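Local coordinates for putative D-glycero-D-manno-heptose 7-phosphate kinase (Campylobacter jejuni subsp. jejuni, PDB 4N3O), which phosphorylates D-glycero-alpha-D-manno-heptose 7-phosphate at C-1 with ATP, a step of capsule polysaccharide biosynthesis, at residues A[29-39]-A[170-180]. Residues are numbered along the deposited sequence; the frame is centred on the assembly and turned at random.
Sequences DKYTGYVLNAT and GGFNFMEFYNN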
loop_
_atom_site.group_PDB
_atom_site.type_symbol
_atom_site.label_atom_id
_atom_site.label_comp_id
_atom_site.label_asym_id
_atom_site.label_seq_id
_atom_site.Cartn_x
_atom_site.Cartn_y
_atom_site.Cartn_z
ATOM N N ASP A 29 40.136 0.901 0.674
ATOM C CA ASP A 29 39.155 1.617 -0.144
ATOM C C ASP A 29 38.628 2.829 0.607
ATOM O O ASP A 29 38.250 3.827 -0.004
ATOM C CB ASP A 29 37.941 0.724 -0.445
ATOM C CG ASP A 29 38.309 -0.577 -1.125
ATOM O OD1 ASP A 29 39.497 -0.774 -1.466
ATOM O OD2 ASP A 29 37.399 -1.406 -1.315
ATOM N N LYS A 30 38.611 2.714 1.938
ATOM C CA LYS A 30 38.067 3.730 2.854
ATOM C C LYS A 30 36.546 3.500 2.992
ATOM O O LYS A 30 35.766 4.428 3.219
ATOM C CB LYS A 30 38.405 5.160 2.409
ATOM C CG LYS A 30 39.901 5.412 2.266
ATOM C CD LYS A 30 40.196 6.828 1.803
ATOM C CE LYS A 30 41.688 7.050 1.629
ATOM N NZ LYS A 30 41.981 8.434 1.174
ATOM N N TYR A 31 36.162 2.230 2.870
ATOM C CA TYR A 31 34.779 1.783 2.962
ATOM C C TYR A 31 34.259 2.019 4.382
ATOM O O TYR A 31 34.691 1.361 5.328
ATOM C CB TYR A 31 34.737 0.295 2.588
ATOM C CG TYR A 31 33.373 -0.349 2.456
ATOM C CD1 TYR A 31 32.636 -0.236 1.275
ATOM C CD2 TYR A 31 32.850 -1.132 3.481
ATOM C CE1 TYR A 31 31.399 -0.844 1.140
ATOM C CE2 TYR A 31 31.613 -1.746 3.354
ATOM C CZ TYR A 31 30.892 -1.601 2.185
ATOM O OH TYR A 31 29.666 -2.224 2.063
ATOM N N THR A 32 33.348 2.982 4.522
ATOM C CA THR A 32 32.761 3.330 5.822
ATOM C C THR A 32 31.681 2.327 6.252
ATOM O O THR A 32 31.497 2.065 7.443
ATOM C CB THR A 32 32.121 4.731 5.783
ATOM O OG1 THR A 32 33.058 5.677 5.256
ATOM C CG2 THR A 32 31.654 5.163 7.175
ATOM N N GLY A 33 30.956 1.785 5.279
ATOM C CA GLY A 33 29.906 0.815 5.565
ATOM C C GLY A 33 28.866 0.787 4.473
ATOM O O GLY A 33 29.119 1.225 3.347
ATOM N N TYR A 34 27.685 0.282 4.806
ATOM C CA TYR A 34 26.607 0.191 3.831
ATOM C C TYR A 34 25.263 0.305 4.486
ATOM O O TYR A 34 25.127 0.167 5.695
ATOM C CB TYR A 34 26.631 -1.163 3.115
ATOM C CG TYR A 34 26.093 -2.300 3.965
ATOM C CD1 TYR A 34 26.929 -3.029 4.797
ATOM C CD2 TYR A 34 24.735 -2.638 3.939
ATOM C CE1 TYR A 34 26.441 -4.070 5.577
ATOM C CE2 TYR A 34 24.234 -3.673 4.728
ATOM C CZ TYR A 34 25.096 -4.388 5.543
ATOM O OH TYR A 34 24.626 -5.418 6.328
ATOM N N VAL A 35 24.263 0.546 3.657
ATOM C CA VAL A 35 22.898 0.583 4.108
ATOM C C VAL A 35 22.040 0.109 2.927
ATOM O O VAL A 35 22.337 0.404 1.750
ATOM C CB VAL A 35 22.472 1.985 4.634
ATOM C CG1 VAL A 35 22.529 3.030 3.540
ATOM C CG2 VAL A 35 21.067 1.946 5.212
ATOM N N LEU A 36 21.024 -0.686 3.244
ATOM C CA LEU A 36 20.083 -1.168 2.257
ATOM C C LEU A 36 18.750 -0.687 2.723
ATOM O O LEU A 36 18.280 -1.128 3.773
ATOM C CB LEU A 36 20.059 -2.690 2.195
ATOM C CG LEU A 36 18.910 -3.294 1.374
ATOM C CD1 LEU A 36 19.015 -2.884 -0.081
ATOM C CD2 LEU A 36 18.860 -4.803 1.484
ATOM N N ASN A 37 18.145 0.241 1.978
ATOM C CA ASN A 37 16.822 0.711 2.343
ATOM C C ASN A 37 15.868 0.556 1.173
ATOM O O ASN A 37 16.276 0.220 0.046
ATOM C CB ASN A 37 16.859 2.121 2.892
ATOM C CG ASN A 37 17.483 3.080 1.942
ATOM O OD1 ASN A 37 17.317 2.961 0.723
ATOM N ND2 ASN A 37 18.212 4.054 2.481
ATOM N N ALA A 38 14.592 0.764 1.456
ATOM C CA ALA A 38 13.570 0.554 0.456
ATOM C C ALA A 38 12.374 1.394 0.794
ATOM O O ALA A 38 11.959 1.430 1.940
ATOM C CB ALA A 38 13.185 -0.919 0.432
ATOM N N THR A 39 11.823 2.077 -0.198
ATOM C CA THR A 39 10.652 2.909 0.052
ATOM C C THR A 39 9.438 2.070 0.258
ATOM O O THR A 39 9.332 0.963 -0.292
ATOM C CB THR A 39 10.404 3.909 -1.082
ATOM O OG1 THR A 39 10.411 3.231 -2.340
ATOM C CG2 THR A 39 11.489 4.970 -1.093
ATOM N N GLY A 170 13.469 6.391 -4.692
ATOM C CA GLY A 170 12.570 5.292 -4.392
ATOM C C GLY A 170 13.118 3.924 -4.746
ATOM O O GLY A 170 14.244 3.796 -5.228
ATOM N N GLY A 171 12.302 2.902 -4.523
ATOM C CA GLY A 171 12.717 1.543 -4.780
ATOM C C GLY A 171 13.688 1.044 -3.707
ATOM O O GLY A 171 13.757 1.580 -2.599
ATOM N N PHE A 172 14.417 -0.006 -4.049
ATOM C CA PHE A 172 15.427 -0.565 -3.183
ATOM C C PHE A 172 16.707 0.106 -3.574
ATOM O O PHE A 172 17.024 0.197 -4.754
ATOM C CB PHE A 172 15.546 -2.062 -3.395
ATOM C CG PHE A 172 14.514 -2.870 -2.668
ATOM C CD1 PHE A 172 13.182 -2.748 -2.966
ATOM C CD2 PHE A 172 14.897 -3.788 -1.724
ATOM C CE1 PHE A 172 12.236 -3.493 -2.290
ATOM C CE2 PHE A 172 13.964 -4.545 -1.058
ATOM C CZ PHE A 172 12.633 -4.389 -1.326
ATOM N N ASN A 173 17.436 0.606 -2.584
ATOM C CA ASN A 173 18.697 1.280 -2.827
ATOM C C ASN A 173 19.746 0.730 -1.899
ATOM O O ASN A 173 19.545 0.676 -0.687
ATOM C CB ASN A 173 18.558 2.782 -2.592
ATOM C CG ASN A 173 17.660 3.453 -3.611
ATOM O OD1 ASN A 173 17.981 3.505 -4.795
ATOM N ND2 ASN A 173 16.536 4.001 -3.148
ATOM N N PHE A 174 20.849 0.288 -2.481
ATOM C CA PHE A 174 21.959 -0.220 -1.717
ATOM C C PHE A 174 22.996 0.874 -1.752
ATOM O O PHE A 174 23.462 1.244 -2.824
ATOM C CB PHE A 174 22.518 -1.486 -2.339
ATOM C CG PHE A 174 23.479 -2.204 -1.448
ATOM C CD1 PHE A 174 24.803 -1.812 -1.372
ATOM C CD2 PHE A 174 23.055 -3.275 -0.682
ATOM C CE1 PHE A 174 25.693 -2.483 -0.551
ATOM C CE2 PHE A 174 23.935 -3.942 0.141
ATOM C CZ PHE A 174 25.255 -3.544 0.208
HETATM N N MSE A 175 23.355 1.391 -0.588
HETATM C CA MSE A 175 24.298 2.493 -0.524
HETATM C C MSE A 175 25.569 2.114 0.168
HETATM O O MSE A 175 25.555 1.546 1.266
HETATM C CB MSE A 175 23.577 3.639 0.154
HETATM C CG MSE A 175 22.172 3.696 -0.457
HETATM SE SE MSE A 175 21.388 5.398 0.040
HETATM C CE MSE A 175 19.651 5.376 -0.849
ATOM N N GLU A 176 26.683 2.415 -0.498
ATOM C CA GLU A 176 28.016 2.138 0.021
ATOM C C GLU A 176 28.698 3.444 0.356
ATOM O O GLU A 176 28.602 4.422 -0.388
ATOM C CB GLU A 176 28.812 1.297 -0.975
ATOM C CG GLU A 176 28.336 -0.149 -0.968
ATOM C CD GLU A 176 28.755 -0.933 -2.190
ATOM O OE1 GLU A 176 29.426 -1.984 -2.026
ATOM O OE2 GLU A 176 28.418 -0.487 -3.313
ATOM N N PHE A 177 29.356 3.459 1.505
ATOM C CA PHE A 177 30.016 4.663 1.983
ATOM C C PHE A 177 31.539 4.566 1.930
ATOM O O PHE A 177 32.133 3.558 2.333
ATOM C CB PHE A 177 29.551 4.970 3.403
ATOM C CG PHE A 177 28.064 5.055 3.533
ATOM C CD1 PHE A 177 27.360 6.074 2.901
ATOM C CD2 PHE A 177 27.363 4.122 4.287
ATOM C CE1 PHE A 177 25.985 6.159 3.009
ATOM C CE2 PHE A 177 25.987 4.203 4.403
ATOM C CZ PHE A 177 25.297 5.223 3.761
ATOM N N TYR A 178 32.158 5.625 1.413
ATOM C CA TYR A 178 33.603 5.693 1.302
ATOM C C TYR A 178 34.160 6.955 1.967
ATOM O O TYR A 178 33.792 8.083 1.619
ATOM C CB TYR A 178 34.034 5.619 -0.162
ATOM C CG TYR A 178 33.752 4.283 -0.796
ATOM C CD1 TYR A 178 34.679 3.250 -0.721
ATOM C CD2 TYR A 178 32.552 4.044 -1.465
ATOM C CE1 TYR A 178 34.426 2.016 -1.297
ATOM C CE2 TYR A 178 32.288 2.812 -2.048
ATOM C CZ TYR A 178 33.227 1.803 -1.960
ATOM O OH TYR A 178 32.979 0.582 -2.527
ATOM N N ASN A 179 35.031 6.734 2.945
ATOM C CA ASN A 179 35.708 7.799 3.678
ATOM C C ASN A 179 34.723 8.821 4.263
ATOM O O ASN A 179 35.011 10.017 4.319
ATOM C CB ASN A 179 36.740 8.471 2.757
ATOM C CG ASN A 179 37.874 9.152 3.516
ATOM O OD1 ASN A 179 38.731 9.789 2.905
ATOM N ND2 ASN A 179 37.904 9.007 4.842
ATOM N N ASN A 180 33.556 8.323 4.688
ATOM C CA ASN A 180 32.492 9.139 5.286
ATOM C C ASN A 180 32.144 10.355 4.435
ATOM O O ASN A 180 31.635 11.354 4.950
ATOM C CB ASN A 180 32.912 9.624 6.681
ATOM C CG ASN A 180 33.406 8.502 7.577
ATOM O OD1 ASN A 180 33.722 7.409 7.111
ATOM N ND2 ASN A 180 33.498 8.779 8.872
HETATM O O HOH W 1 15.184 3.551 -0.859
#
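Gly171 O takes the backbone N-H of Thr39 at 3.1 Å, from above its carbonyl plane, and a hydrogen bond donated by a water. That water also donates to Asn37 OD1, 2.7 Å away, and accepts from Asn173 ND2, so it ties both asparagines to the strand end. Thr39 OG1 receives Gly171 N at 2.9 Å and is also hydrogen-bonded to Thr333 OG1. Strands 31-39 and 172-178 run antiparallel. Reciprocal backbone bonds join Asn37 with Asn173 and Val35 with Met175; the N-H...O angle from Met175 N to Val35 O is 178°. Ala38 CB sits over the centre of the Phe172 ring, 3.7 Å from its centroid, a CH-pi contact. Further along the same face, Tyr34 and Phe174 lie almost parallel but slid apart. With chi1 at -173° the Tyr31 ring swings away from its own N and turns its edge to the face of Tyr178 (planes at 75°). On the other face, Val35 CG1 meets Phe177 CZ at 3.5 Å. Between Tyr31 and Gly33 the register slips by one, a beta bulge: Phe177 N bonds to Gly33 O, while Phe177 O takes Thr32 N. Helix 236-248 packs on Tyr31 and Phe174. The arrangement is a bulged antiparallel strand pair in the mixed sheet of a GHMP kinase, with the Asn37 side chain about 4 Å from that of Arg14, the probable transition-state stabiliser.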